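Long-range contact in ribokinase, putative (Burkholderia thailandensis, PDB 3B1N), which binds ADP and nucleosides such as inosine and mizoribine, and as a ribokinase-family nucleoside kinase probably phosphorylates nucleosides: residues R65-L70 / H126-G131. Numbering follows the deposited sequence.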
loop_
_atom_site.group_PDB
_atom_site.type_symbol
_atom_site.label_atom_id
_atom_site.label_comp_id
_atom_site.label_asym_id
_atom_site.label_seq_id
_atom_site.Cartn_x
_atom_site.Cartn_y
_atom_site.Cartn_z
ATOM N N ARG B 65 -22.251 16.602 -12.496
ATOM C CA ARG B 65 -21.292 17.640 -12.875
ATOM C C ARG B 65 -20.076 17.553 -11.951
ATOM O O ARG B 65 -20.121 18.054 -10.827
ATOM C CB ARG B 65 -21.923 19.058 -12.791
ATOM C CG ARG B 65 -23.284 19.182 -13.539
ATOM C CD ARG B 65 -23.107 19.163 -15.025
ATOM N NE ARG B 65 -24.436 19.255 -15.679
ATOM C CZ ARG B 65 -25.116 20.383 -15.893
ATOM N NH1 ARG B 65 -24.620 21.577 -15.577
ATOM N NH2 ARG B 65 -26.322 20.316 -16.458
ATOM N N MET B 66 -19.014 16.897 -12.434
ATOM C CA MET B 66 -17.768 16.785 -11.632
ATOM C C MET B 66 -17.107 18.143 -11.482
ATOM O O MET B 66 -16.985 18.860 -12.480
ATOM C CB MET B 66 -16.773 15.860 -12.313
ATOM C CG MET B 66 -17.271 14.410 -12.429
ATOM S SD MET B 66 -16.265 13.370 -13.540
ATOM C CE MET B 66 -14.697 13.768 -12.944
ATOM N N MET B 67 -16.698 18.434 -10.245
ATOM C CA MET B 67 -15.914 19.639 -9.974
ATOM C C MET B 67 -14.624 19.192 -9.332
ATOM O O MET B 67 -14.636 18.660 -8.210
ATOM C CB MET B 67 -16.672 20.565 -9.051
ATOM C CG MET B 67 -15.836 21.836 -8.711
ATOM S SD MET B 67 -16.766 23.124 -7.813
ATOM C CE MET B 67 -17.465 24.010 -9.208
ATOM N N GLY B 68 -13.546 19.405 -10.059
ATOM C CA GLY B 68 -12.217 18.982 -9.572
ATOM C C GLY B 68 -11.151 19.464 -10.510
ATOM O O GLY B 68 -11.447 20.026 -11.598
ATOM N N THR B 69 -9.891 19.232 -10.123
ATOM C CA THR B 69 -8.762 19.634 -10.946
ATOM C C THR B 69 -7.959 18.431 -11.451
ATOM O O THR B 69 -7.761 17.455 -10.696
ATOM C CB THR B 69 -7.816 20.579 -10.122
ATOM O OG1 THR B 69 -7.645 20.036 -8.807
ATOM C CG2 THR B 69 -8.472 21.940 -9.954
ATOM N N LEU B 70 -7.548 18.516 -12.717
ATOM C CA LEU B 70 -6.649 17.562 -13.402
ATOM C C LEU B 70 -5.365 18.281 -13.833
ATOM O O LEU B 70 -5.310 19.529 -13.823
ATOM C CB LEU B 70 -7.297 16.961 -14.656
ATOM C CG LEU B 70 -8.352 15.893 -14.334
ATOM C CD1 LEU B 70 -9.124 15.639 -15.670
ATOM C CD2 LEU B 70 -7.664 14.627 -13.825
ATOM N N HIS B 126 -9.120 24.081 -4.746
ATOM C CA HIS B 126 -9.857 25.242 -4.305
ATOM C C HIS B 126 -9.939 26.356 -5.348
ATOM O O HIS B 126 -10.696 27.323 -5.123
ATOM C CB HIS B 126 -9.184 25.789 -3.042
ATOM C CG HIS B 126 -7.717 26.025 -3.222
ATOM N ND1 HIS B 126 -6.769 25.031 -3.086
ATOM C CD2 HIS B 126 -7.044 27.147 -3.571
ATOM C CE1 HIS B 126 -5.575 25.530 -3.340
ATOM N NE2 HIS B 126 -5.710 26.806 -3.643
ATOM N N VAL B 127 -9.302 26.222 -6.514
ATOM C CA VAL B 127 -9.499 27.203 -7.603
ATOM C C VAL B 127 -10.915 27.155 -8.181
ATOM O O VAL B 127 -11.397 28.153 -8.743
ATOM C CB VAL B 127 -8.472 27.152 -8.760
ATOM C CG1 VAL B 127 -7.046 27.407 -8.158
ATOM C CG2 VAL B 127 -8.534 25.860 -9.504
ATOM N N ASN B 128 -11.599 26.011 -8.005
ATOM C CA ASN B 128 -13.030 25.941 -8.383
ATOM C C ASN B 128 -13.884 26.300 -7.177
ATOM O O ASN B 128 -13.654 25.850 -6.043
ATOM C CB ASN B 128 -13.423 24.505 -8.782
ATOM C CG ASN B 128 -12.913 24.065 -10.159
ATOM O OD1 ASN B 128 -12.495 22.887 -10.330
ATOM N ND2 ASN B 128 -13.004 24.934 -11.160
ATOM N N HIS B 129 -14.928 27.072 -7.419
ATOM C CA HIS B 129 -15.791 27.504 -6.330
ATOM C C HIS B 129 -17.187 26.952 -6.496
ATOM O O HIS B 129 -17.863 27.258 -7.468
ATOM C CB HIS B 129 -15.787 29.042 -6.242
ATOM C CG HIS B 129 -14.495 29.581 -5.707
ATOM N ND1 HIS B 129 -14.348 29.992 -4.401
ATOM C CD2 HIS B 129 -13.263 29.636 -6.260
ATOM C CE1 HIS B 129 -13.096 30.371 -4.202
ATOM N NE2 HIS B 129 -12.421 30.161 -5.314
ATOM N N ALA B 130 -17.600 26.108 -5.552
ATOM C CA ALA B 130 -18.872 25.370 -5.684
ATOM C C ALA B 130 -20.091 26.281 -5.637
ATOM O O ALA B 130 -21.117 25.971 -6.264
ATOM C CB ALA B 130 -18.955 24.298 -4.590
ATOM N N GLY B 131 -19.954 27.411 -4.934
ATOM C CA GLY B 131 -21.087 28.349 -4.746
ATOM C C GLY B 131 -21.351 29.105 -6.041
ATOM O O GLY B 131 -22.380 29.788 -6.198
#
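M67 carries most of the apolar contact between strand 64-71 and the loop that leads from strand 113-118 to strand 138-141. With chi1 at 178°, the M67 chain extends opposite its own backbone N and leaves the strand for the loop, where M67 CG meets N128 CB at 3.6 Å. The side chains of M67 and N128 lie alongside each other, pointing in opposing senses, so that N128 CB also lies 3.7 Å from M67 SD. Farther out, M67 SD rests against A130, 3.7 Å from A130 CA and 4.1 Å from A130 CB. A bend at the last torsion (chi3 -87°) swings the methyl M67 CE to the backbone of H129, 3.7 Å from H129 O. A second, smaller apolar touch joins T69 and V127, whose side chains meet roughly perpendicularly with the methyls T69 CG2 and V127 CG2 3.9 Å apart.

From V127 to A130 the chain runs nearly antiparallel to M67-T69, yet it lies on the face of the central, largely parallel sheet of the Rossmann-like ribokinase fold and does not pair with it. Within that sheet, G68 is hydrogen-bonded through its backbone to Y91 and R93, and M67 to I5. Helix 146-158 lies beyond the loop: A130 touches its H152 and L156 as well as L4 and C6 of the sheet.

Polar contact is sparse here. The N128 amide is probably turned over in the model; turned back, it may donate a hydrogen bond to G68 O. The hydroxyl of T69 is hydrogen-bonded to A121 O, in the same connection between strands, while on helix 146-158 E155 accepts two hydrogen bonds, from H129 ND1 to E155 OE2 and from G131 N to E155 OE1.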